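Local coordinates for hypothetical protein PH1789 (Pyrococcus horikoshii, PDB 1WR2) that is of unknown function but belongs to the ATP-grasp family, built here from a four-stranded and a six-stranded antiparallel sheet with helices packed around them, at residues Gln15-Met20 with Met64-Leu69; Glu24-Leu29 with Pro37-Ala42; Val76-Ile81 with Lys88-Glu93. One frame throughout, in Å; residues are numbered along the deposited sequence.

Interaction 1. Residues Gln15-Met20 with Met64-Leu69; sequences QGRTAM and MSPQIL
Across this surface contact the backbones come nearest at A19 and P66, with CA atoms 6.7 Å apart, where the short edge strand 19-20 of the six-stranded sheet faces the type I turn S65-I68 that follows strand 59-64 of the other sheet. Side chains of R17, A19, P66 and L69 do nearly all the touching. R17 meets the proline with its aliphatic part first: CD lies 3.4 Å from P66 CB. The chain then bends (chi3 -66°) and carries the guanidinium back over the same ring, so that P66 CG sits over one face of the flat group, 3.6 Å from R17 NH1. Q15 NE2 lies in plane at the guanidinium edge, and R17 NH2 makes a salt bridge with E24 of helix 22-30, the strongest polar partner of this arginine. A little further along, A19 CB points at the end of L69, tight against CD1 at 3.5 Å and 4.0 Å from CD2, while CD2 also comes within 4.1 Å of the M20 backbone O. The turn has its own bracing: I68 N bonds to S65 O at 2.9 Å, and S65 OG accepts from Q67 N at 3.3 Å, forming an ST turn. S65 OG and Q67 OE1 also bond to the backbone of E106, which ties the turn to the loop ahead of strand 109-114. No charge is paired across the contact: it rests on carbon packing and on the proline over one guanidinium face, while E24 meets the arginine's charge.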
loop_
_atom_site.group_PDB
_atom_site.type_symbol
_atom_site.label_atom_id
_atom_site.label_comp_id
_atom_site.label_asym_id
_atom_site.label_seq_id
_atom_site.Cartn_x
_atom_site.Cartn_y
_atom_site.Cartn_z
ATOM N N GLN A 15 11.924 -9.605 -15.032
ATOM C CA GLN A 15 10.783 -10.224 -15.691
ATOM C C GLN A 15 10.200 -9.257 -16.713
ATOM O O GLN A 15 9.128 -9.495 -17.266
ATOM C CB GLN A 15 9.713 -10.581 -14.666
ATOM C CG GLN A 15 10.154 -11.604 -13.653
ATOM C CD GLN A 15 9.103 -11.834 -12.591
ATOM O OE1 GLN A 15 7.975 -12.226 -12.892
ATOM N NE2 GLN A 15 9.467 -11.586 -11.340
ATOM N N GLY A 16 10.913 -8.162 -16.954
ATOM C CA GLY A 16 10.445 -7.174 -17.910
ATOM C C GLY A 16 9.146 -6.495 -17.509
ATOM O O GLY A 16 8.319 -6.175 -18.363
ATOM N N ARG A 17 8.963 -6.277 -16.210
ATOM C CA ARG A 17 7.762 -5.624 -15.699
ATOM C C ARG A 17 8.123 -4.300 -15.048
ATOM O O ARG A 17 9.212 -4.154 -14.502
ATOM C CB ARG A 17 7.080 -6.494 -14.648
ATOM C CG ARG A 17 6.137 -7.534 -15.176
ATOM C CD ARG A 17 5.248 -7.996 -14.044
ATOM N NE ARG A 17 5.998 -8.699 -13.009
ATOM C CZ ARG A 17 5.764 -8.584 -11.705
ATOM N NH1 ARG A 17 4.805 -7.781 -11.259
ATOM N NH2 ARG A 17 6.470 -9.298 -10.845
ATOM N N THR A 18 7.207 -3.338 -15.097
ATOM C CA THR A 18 7.456 -2.050 -14.470
ATOM C C THR A 18 6.541 -1.885 -13.256
ATOM O O THR A 18 6.913 -1.246 -12.269
ATOM C CB THR A 18 7.216 -0.887 -15.447
ATOM O OG1 THR A 18 5.823 -0.807 -15.766
ATOM C CG2 THR A 18 8.014 -1.099 -16.726
ATOM N N ALA A 19 5.349 -2.475 -13.321
ATOM C CA ALA A 19 4.403 -2.371 -12.216
ATOM C C ALA A 19 4.552 -3.512 -11.211
ATOM O O ALA A 19 4.499 -4.686 -11.570
ATOM C CB ALA A 19 2.976 -2.333 -12.750
ATOM N N MET A 20 4.739 -3.159 -9.946
ATOM C CA MET A 20 4.877 -4.159 -8.898
ATOM C C MET A 20 3.507 -4.489 -8.307
ATOM O O MET A 20 2.675 -3.598 -8.124
ATOM C CB MET A 20 5.782 -3.635 -7.780
ATOM C CG MET A 20 7.154 -3.199 -8.237
ATOM S SD MET A 20 8.223 -2.760 -6.845
ATOM C CE MET A 20 8.714 -4.382 -6.273
ATOM N N MET A 64 -3.295 -11.651 -6.747
ATOM C CA MET A 64 -2.094 -10.969 -7.218
ATOM C C MET A 64 -1.850 -11.287 -8.686
ATOM O O MET A 64 -1.729 -12.447 -9.066
ATOM C CB MET A 64 -0.885 -11.405 -6.387
ATOM C CG MET A 64 -0.950 -10.987 -4.917
ATOM S SD MET A 64 -0.806 -9.191 -4.691
ATOM C CE MET A 64 -2.508 -8.701 -4.459
ATOM N N SER A 65 -1.789 -10.244 -9.507
ATOM C CA SER A 65 -1.554 -10.390 -10.937
ATOM C C SER A 65 -1.029 -9.083 -11.508
ATOM O O SER A 65 -1.620 -8.023 -11.294
ATOM C CB SER A 65 -2.846 -10.756 -11.672
ATOM O OG SER A 65 -2.625 -10.768 -13.074
ATOM N N PRO A 66 0.085 -9.140 -12.249
ATOM C CA PRO A 66 0.671 -7.939 -12.850
ATOM C C PRO A 66 -0.307 -7.288 -13.824
ATOM O O PRO A 66 -0.186 -6.105 -14.132
ATOM C CB PRO A 66 1.907 -8.475 -13.565
ATOM C CG PRO A 66 2.242 -9.738 -12.805
ATOM C CD PRO A 66 0.888 -10.333 -12.567
ATOM N N GLN A 67 -1.274 -8.064 -14.309
ATOM C CA GLN A 67 -2.262 -7.550 -15.261
ATOM C C GLN A 67 -3.483 -6.956 -14.578
ATOM O O GLN A 67 -4.297 -6.289 -15.219
ATOM C CB GLN A 67 -2.738 -8.654 -16.211
ATOM C CG GLN A 67 -1.704 -9.137 -17.199
ATOM C CD GLN A 67 -0.509 -9.771 -16.521
ATOM O OE1 GLN A 67 -0.656 -10.665 -15.688
ATOM N NE2 GLN A 67 0.688 -9.312 -16.880
ATOM N N ILE A 68 -3.618 -7.205 -13.280
ATOM C CA ILE A 68 -4.755 -6.698 -12.529
ATOM C C ILE A 68 -4.265 -5.871 -11.350
ATOM O O ILE A 68 -4.289 -6.328 -10.208
ATOM C CB ILE A 68 -5.626 -7.856 -12.007
ATOM C CG1 ILE A 68 -5.926 -8.835 -13.145
ATOM C CG2 ILE A 68 -6.920 -7.311 -11.431
ATOM C CD1 ILE A 68 -6.704 -10.049 -12.714
ATOM N N LEU A 69 -3.820 -4.652 -11.631
ATOM C CA LEU A 69 -3.317 -3.765 -10.589
ATOM C C LEU A 69 -4.444 -3.081 -9.804
ATOM O O LEU A 69 -4.339 -2.890 -8.595
ATOM C CB LEU A 69 -2.390 -2.717 -11.206
ATOM C CG LEU A 69 -1.186 -3.263 -11.985
ATOM C CD1 LEU A 69 -0.478 -2.105 -12.688
ATOM C CD2 LEU A 69 -0.230 -3.999 -11.049
#

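Interaction 2. Residues Glu24-Leu29 with Pro37-Ala42; sequences EAKQVL and PEEKLA
K26 and E39 account for almost all of the surface buried here, and they join helix 22-30 to the residues leading into edge strand 40-42 of the four-stranded sheet. The backbones stay well apart, 9.5 Å between the CA atoms of K26 and P37, and the gap is spanned by two long side chains. K26 runs fully extended beyond CG (chi2, chi3 and chi4 all near 180°), bringing its ammonium to the far end of its reach. E39 is extended too and arrives at about a right angle to the lysine, carboxylate first. K26 NZ donates to E39 OE1 at 2.8 Å, and OE1 receives it on its syn lone pair, the side of the other oxygen; the second approach of NZ, to E39 OE2 at 3.0 Å, is a weak bond. The carboxylate therefore receives the ammonium with both oxygens, unequally. E39 OE2 also lies 3.4 Å from K26 CD, so the glutamate overlaps the last methylenes of the lysine as well as its tip. The buried lysine has further partners: E22, its strongest, forms a salt bridge with NZ from the first turn of the same helix, and the carbonyl of V228 on strand 225-234 accepts from it. The E39 side chain also rests on L111, A113 and P114 of strand 109-114. Three acceptors, the carboxylates of E22 and E39 and the carbonyl of V228, thus fix the position of one ammonium, which joins the helix, strand 225-234 and the approach to strand 40-42.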
loop_
_atom_site.group_PDB
_atom_site.type_symbol
_atom_site.label_atom_id
_atom_site.label_comp_id
_atom_site.label_asym_id
_atom_site.label_seq_id
_atom_site.Cartn_x
_atom_site.Cartn_y
_atom_site.Cartn_z
ATOM N N GLU A 24 4.787 -7.395 -3.678
ATOM C CA GLU A 24 6.159 -7.002 -4.039
ATOM C C GLU A 24 6.438 -5.588 -3.551
ATOM O O GLU A 24 7.527 -5.292 -3.066
ATOM C CB GLU A 24 6.363 -7.045 -5.556
ATOM C CG GLU A 24 6.136 -8.408 -6.168
ATOM C CD GLU A 24 6.109 -8.364 -7.683
ATOM O OE1 GLU A 24 5.547 -7.396 -8.236
ATOM O OE2 GLU A 24 6.635 -9.303 -8.314
ATOM N N ALA A 25 5.453 -4.708 -3.710
ATOM C CA ALA A 25 5.583 -3.324 -3.259
ATOM C C ALA A 25 5.815 -3.322 -1.748
ATOM O O ALA A 25 6.740 -2.674 -1.249
ATOM C CB ALA A 25 4.314 -2.544 -3.596
ATOM N N LYS A 26 4.982 -4.058 -1.021
ATOM C CA LYS A 26 5.100 -4.116 0.431
ATOM C C LYS A 26 6.433 -4.659 0.933
ATOM O O LYS A 26 6.884 -4.293 2.019
ATOM C CB LYS A 26 3.933 -4.898 1.018
ATOM C CG LYS A 26 2.637 -4.108 0.958
ATOM C CD LYS A 26 1.466 -4.942 1.416
ATOM C CE LYS A 26 0.193 -4.120 1.492
ATOM N NZ LYS A 26 -0.952 -5.000 1.886
ATOM N N GLN A 27 7.063 -5.526 0.152
ATOM C CA GLN A 27 8.370 -6.048 0.519
ATOM C C GLN A 27 9.337 -4.864 0.500
ATOM O O GLN A 27 10.205 -4.745 1.358
ATOM C CB GLN A 27 8.826 -7.108 -0.483
ATOM C CG GLN A 27 8.196 -8.481 -0.273
ATOM C CD GLN A 27 8.548 -9.452 -1.385
ATOM O OE1 GLN A 27 7.933 -9.442 -2.455
ATOM N NE2 GLN A 27 9.556 -10.283 -1.149
ATOM N N VAL A 28 9.186 -3.986 -0.489
ATOM C CA VAL A 28 10.048 -2.813 -0.574
ATOM C C VAL A 28 9.792 -1.927 0.645
ATOM O O VAL A 28 10.727 -1.432 1.282
ATOM C CB VAL A 28 9.764 -2.002 -1.853
ATOM C CG1 VAL A 28 10.579 -0.716 -1.847
ATOM C CG2 VAL A 28 10.102 -2.836 -3.079
ATOM N N LEU A 29 8.520 -1.747 0.977
ATOM C CA LEU A 29 8.141 -0.923 2.110
ATOM C C LEU A 29 8.692 -1.471 3.424
ATOM O O LEU A 29 9.275 -0.723 4.210
ATOM C CB LEU A 29 6.618 -0.787 2.179
ATOM C CG LEU A 29 5.948 -0.191 0.925
ATOM C CD1 LEU A 29 4.457 -0.003 1.182
ATOM C CD2 LEU A 29 6.575 1.143 0.575
ATOM N N PRO A 37 1.539 -4.822 8.043
ATOM C CA PRO A 37 1.208 -6.004 8.845
ATOM C C PRO A 37 1.534 -7.322 8.147
ATOM O O PRO A 37 1.709 -7.368 6.925
ATOM C CB PRO A 37 -0.285 -5.827 9.103
ATOM C CG PRO A 37 -0.752 -5.195 7.823
ATOM C CD PRO A 37 0.316 -4.156 7.560
ATOM N N GLU A 38 1.616 -8.394 8.930
ATOM C CA GLU A 38 1.926 -9.709 8.386
ATOM C C GLU A 38 0.867 -10.169 7.392
ATOM O O GLU A 38 -0.329 -10.123 7.685
ATOM C CB GLU A 38 2.032 -10.736 9.518
ATOM C CG GLU A 38 2.561 -12.100 9.091
ATOM C CD GLU A 38 3.992 -12.039 8.587
ATOM O OE1 GLU A 38 4.808 -11.315 9.192
ATOM O OE2 GLU A 38 4.306 -12.724 7.595
ATOM N N GLU A 39 1.320 -10.597 6.215
ATOM C CA GLU A 39 0.447 -11.097 5.153
ATOM C C GLU A 39 1.167 -12.239 4.461
ATOM O O GLU A 39 2.391 -12.216 4.323
ATOM C CB GLU A 39 0.146 -10.006 4.127
ATOM C CG GLU A 39 -0.653 -8.854 4.674
ATOM C CD GLU A 39 -0.729 -7.683 3.711
ATOM O OE1 GLU A 39 -1.477 -6.732 4.017
ATOM O OE2 GLU A 39 -0.045 -7.709 2.663
ATOM N N LYS A 40 0.416 -13.244 4.024
ATOM C CA LYS A 40 1.031 -14.381 3.360
ATOM C C LYS A 40 0.540 -14.548 1.931
ATOM O O LYS A 40 -0.627 -14.304 1.634
ATOM C CB LYS A 40 0.763 -15.669 4.139
ATOM C CG LYS A 40 1.618 -15.873 5.383
ATOM C CD LYS A 40 1.133 -15.050 6.554
ATOM C CE LYS A 40 1.674 -15.614 7.861
ATOM N NZ LYS A 40 3.156 -15.729 7.847
ATOM N N LEU A 41 1.438 -14.972 1.055
ATOM C CA LEU A 41 1.098 -15.178 -0.350
ATOM C C LEU A 41 0.813 -16.651 -0.608
ATOM O O LEU A 41 1.728 -17.473 -0.665
ATOM C CB LEU A 41 2.244 -14.713 -1.257
ATOM C CG LEU A 41 2.002 -14.895 -2.761
ATOM C CD1 LEU A 41 0.780 -14.124 -3.173
ATOM C CD2 LEU A 41 3.211 -14.430 -3.546
ATOM N N ALA A 42 -0.461 -16.985 -0.761
ATOM C CA ALA A 42 -0.857 -18.364 -1.018
ATOM C C ALA A 42 -0.783 -18.680 -2.514
ATOM O O ALA A 42 -1.231 -17.897 -3.340
ATOM C CB ALA A 42 -2.279 -18.596 -0.499
#

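Interaction 3. Residues Val76-Ile81 with Lys88-Glu93; sequences VVMLNI and KKKWEE
M78 leans against K90 where strand 77-81, an edge of the four-stranded antiparallel sheet in this ATP-grasp domain, is covered by helix 84-101. Strand and helix are consecutive in the chain and form a beta-alpha unit, with the helix packed back antiparallel on the strand: their short axes meet at 157° and pass 8.9 Å apart. M78 and K90 bury the most surface, M78 slightly more. The CB of M78, directed at the helix, lies equally far from CB and CD of K90. CG moves closer and packs on K90 CD at 3.7 Å, with the two side chains crossing at about a right angle. The bend at chi2 (-63°) sets M78 SD across the helix, 3.9 Å from K90 CD and 4.0 Å from K90 NZ. The methyl CE then continues toward the next turn and comes to E93, approaching its carboxylate oxygen OE1. The lysine bends at its own chi2, presenting methylenes to the methionine while K90 NZ turns back to its own helix and bridges to E93 OE2 at 2.7 Å. That oxygen is met from above the carboxylate plane, 38° out of it. Thus K90 and E93 are tied together by charge, and the methionine lies across the lysine's methylenes and ends at the glutamate's carboxylate. Nearer the end of the strand, I81 CD1 reaches K90 CB at 4.0 Å, the two side chains sliding past each other in opposite directions. I94 of the helix also touches M78, whose terminal CE stands 3.2 Å from E93 OE1.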
loop_
_atom_site.group_PDB
_atom_site.type_symbol
_atom_site.label_atom_id
_atom_site.label_comp_id
_atom_site.label_asym_id
_atom_site.label_seq_id
_atom_site.Cartn_x
_atom_site.Cartn_y
_atom_site.Cartn_z
ATOM N N VAL A 76 -11.306 -8.496 -7.421
ATOM C CA VAL A 76 -10.504 -9.658 -7.066
ATOM C C VAL A 76 -10.041 -9.563 -5.609
ATOM O O VAL A 76 -9.115 -10.262 -5.201
ATOM C CB VAL A 76 -9.274 -9.825 -8.000
ATOM C CG1 VAL A 76 -9.743 -10.060 -9.419
ATOM C CG2 VAL A 76 -8.374 -8.601 -7.938
ATOM N N VAL A 77 -10.686 -8.682 -4.842
ATOM C CA VAL A 77 -10.389 -8.502 -3.413
ATOM C C VAL A 77 -11.670 -8.803 -2.635
ATOM O O VAL A 77 -12.694 -8.168 -2.871
ATOM C CB VAL A 77 -9.954 -7.047 -3.080
ATOM C CG1 VAL A 77 -9.951 -6.826 -1.559
ATOM C CG2 VAL A 77 -8.570 -6.777 -3.634
ATOM N N MET A 78 -11.621 -9.777 -1.727
ATOM C CA MET A 78 -12.789 -10.139 -0.917
ATOM C C MET A 78 -12.478 -9.938 0.567
ATOM O O MET A 78 -11.464 -10.423 1.077
ATOM C CB MET A 78 -13.202 -11.590 -1.186
ATOM C CG MET A 78 -13.816 -11.822 -2.567
ATOM S SD MET A 78 -15.369 -10.901 -2.818
ATOM C CE MET A 78 -15.709 -11.275 -4.540
ATOM N N LEU A 79 -13.365 -9.225 1.254
ATOM C CA LEU A 79 -13.166 -8.908 2.658
ATOM C C LEU A 79 -13.965 -9.718 3.677
ATOM O O LEU A 79 -14.874 -10.472 3.337
ATOM C CB LEU A 79 -13.454 -7.423 2.880
ATOM C CG LEU A 79 -12.784 -6.400 1.960
ATOM C CD1 LEU A 79 -13.215 -5.009 2.398
ATOM C CD2 LEU A 79 -11.273 -6.517 2.023
ATOM N N ASN A 80 -13.591 -9.534 4.941
ATOM C CA ASN A 80 -14.220 -10.171 6.089
ATOM C C ASN A 80 -14.675 -11.617 5.907
ATOM O O ASN A 80 -15.830 -11.961 6.179
ATOM C CB ASN A 80 -15.387 -9.302 6.572
ATOM C CG ASN A 80 -15.772 -9.590 8.011
ATOM O OD1 ASN A 80 -15.191 -9.034 8.947
ATOM N ND2 ASN A 80 -16.767 -10.452 8.197
ATOM N N ILE A 81 -13.755 -12.461 5.453
ATOM C CA ILE A 81 -14.018 -13.884 5.259
ATOM C C ILE A 81 -13.948 -14.504 6.656
ATOM O O ILE A 81 -12.877 -14.585 7.253
ATOM C CB ILE A 81 -12.946 -14.513 4.361
ATOM C CG1 ILE A 81 -13.015 -13.876 2.965
ATOM C CG2 ILE A 81 -13.126 -16.011 4.325
ATOM C CD1 ILE A 81 -11.834 -14.195 2.053
ATOM N N LYS A 88 -13.071 -20.785 0.766
ATOM C CA LYS A 88 -13.033 -21.662 -0.403
ATOM C C LYS A 88 -13.884 -21.113 -1.539
ATOM O O LYS A 88 -13.530 -21.255 -2.710
ATOM C CB LYS A 88 -13.529 -23.067 -0.047
ATOM C CG LYS A 88 -12.640 -23.827 0.921
ATOM C CD LYS A 88 -13.230 -25.197 1.252
ATOM C CE LYS A 88 -12.295 -26.019 2.139
ATOM N NZ LYS A 88 -12.907 -27.322 2.544
ATOM N N LYS A 89 -15.006 -20.488 -1.195
ATOM C CA LYS A 89 -15.898 -19.938 -2.207
ATOM C C LYS A 89 -15.397 -18.588 -2.730
ATOM O O LYS A 89 -15.526 -18.291 -3.917
ATOM C CB LYS A 89 -17.323 -19.815 -1.648
ATOM C CG LYS A 89 -17.575 -18.640 -0.705
ATOM C CD LYS A 89 -18.882 -18.843 0.073
ATOM C CE LYS A 89 -19.511 -17.526 0.519
ATOM N NZ LYS A 89 -18.576 -16.655 1.275
ATOM N N LYS A 90 -14.822 -17.772 -1.850
ATOM C CA LYS A 90 -14.298 -16.474 -2.269
ATOM C C LYS A 90 -13.034 -16.661 -3.097
ATOM O O LYS A 90 -12.696 -15.827 -3.936
ATOM C CB LYS A 90 -14.020 -15.594 -1.053
ATOM C CG LYS A 90 -15.289 -15.123 -0.371
ATOM C CD LYS A 90 -16.177 -14.395 -1.366
ATOM C CE LYS A 90 -17.555 -14.108 -0.784
ATOM N NZ LYS A 90 -18.391 -13.343 -1.749
ATOM N N TRP A 91 -12.341 -17.769 -2.860
ATOM C CA TRP A 91 -11.143 -18.083 -3.614
ATOM C C TRP A 91 -11.577 -18.349 -5.058
ATOM O O TRP A 91 -10.923 -17.914 -6.007
ATOM C CB TRP A 91 -10.453 -19.315 -3.023
ATOM C CG TRP A 91 -9.331 -19.837 -3.874
ATOM C CD1 TRP A 91 -9.441 -20.549 -5.039
ATOM C CD2 TRP A 91 -7.932 -19.640 -3.657
ATOM N NE1 TRP A 91 -8.195 -20.803 -5.556
ATOM C CE2 TRP A 91 -7.251 -20.256 -4.728
ATOM C CE3 TRP A 91 -7.184 -18.999 -2.659
ATOM C CZ2 TRP A 91 -5.859 -20.250 -4.832
ATOM C CZ3 TRP A 91 -5.797 -18.994 -2.765
ATOM C CH2 TRP A 91 -5.152 -19.615 -3.844
ATOM N N GLU A 92 -12.692 -19.055 -5.219
ATOM C CA GLU A 92 -13.206 -19.356 -6.552
ATOM C C GLU A 92 -13.695 -18.077 -7.225
ATOM O O GLU A 92 -13.444 -17.850 -8.406
ATOM C CB GLU A 92 -14.361 -20.366 -6.471
ATOM C CG GLU A 92 -13.940 -21.793 -6.125
ATOM C CD GLU A 92 -15.116 -22.766 -6.116
ATOM O OE1 GLU A 92 -16.043 -22.574 -5.295
ATOM O OE2 GLU A 92 -15.113 -23.721 -6.930
ATOM N N GLU A 93 -14.397 -17.244 -6.467
ATOM C CA GLU A 93 -14.917 -15.994 -6.996
ATOM C C GLU A 93 -13.863 -15.082 -7.601
ATOM O O GLU A 93 -13.983 -14.676 -8.762
ATOM C CB GLU A 93 -15.643 -15.215 -5.909
ATOM C CG GLU A 93 -17.038 -15.682 -5.633
ATOM C CD GLU A 93 -17.841 -14.608 -4.960
ATOM O OE1 GLU A 93 -17.837 -13.469 -5.480
ATOM O OE2 GLU A 93 -18.473 -14.896 -3.923
#

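Overall arrangement
From the N terminus, the chain passes helix 3-14 and strand 19-20, then enters helix 22-30, which begins interaction 2. That contact closes a short loop to 37-42 and is nested within the longer loop that interaction 1 closes when 64-69 returns to 15-20. Interaction 3 follows in series and closes the short turn between strand 77-81 and helix 84-101. Interactions 1 and 2 bring elements of the six-stranded sheet and its helix against the four-stranded sheet, whereas interaction 3 joins an edge strand of the four-stranded sheet to its covering helix. Direct contacts connect all three: M20 with V28, I68 with V76, and A42 with W91, whose helix packs on the sheet that interaction 2 also reaches.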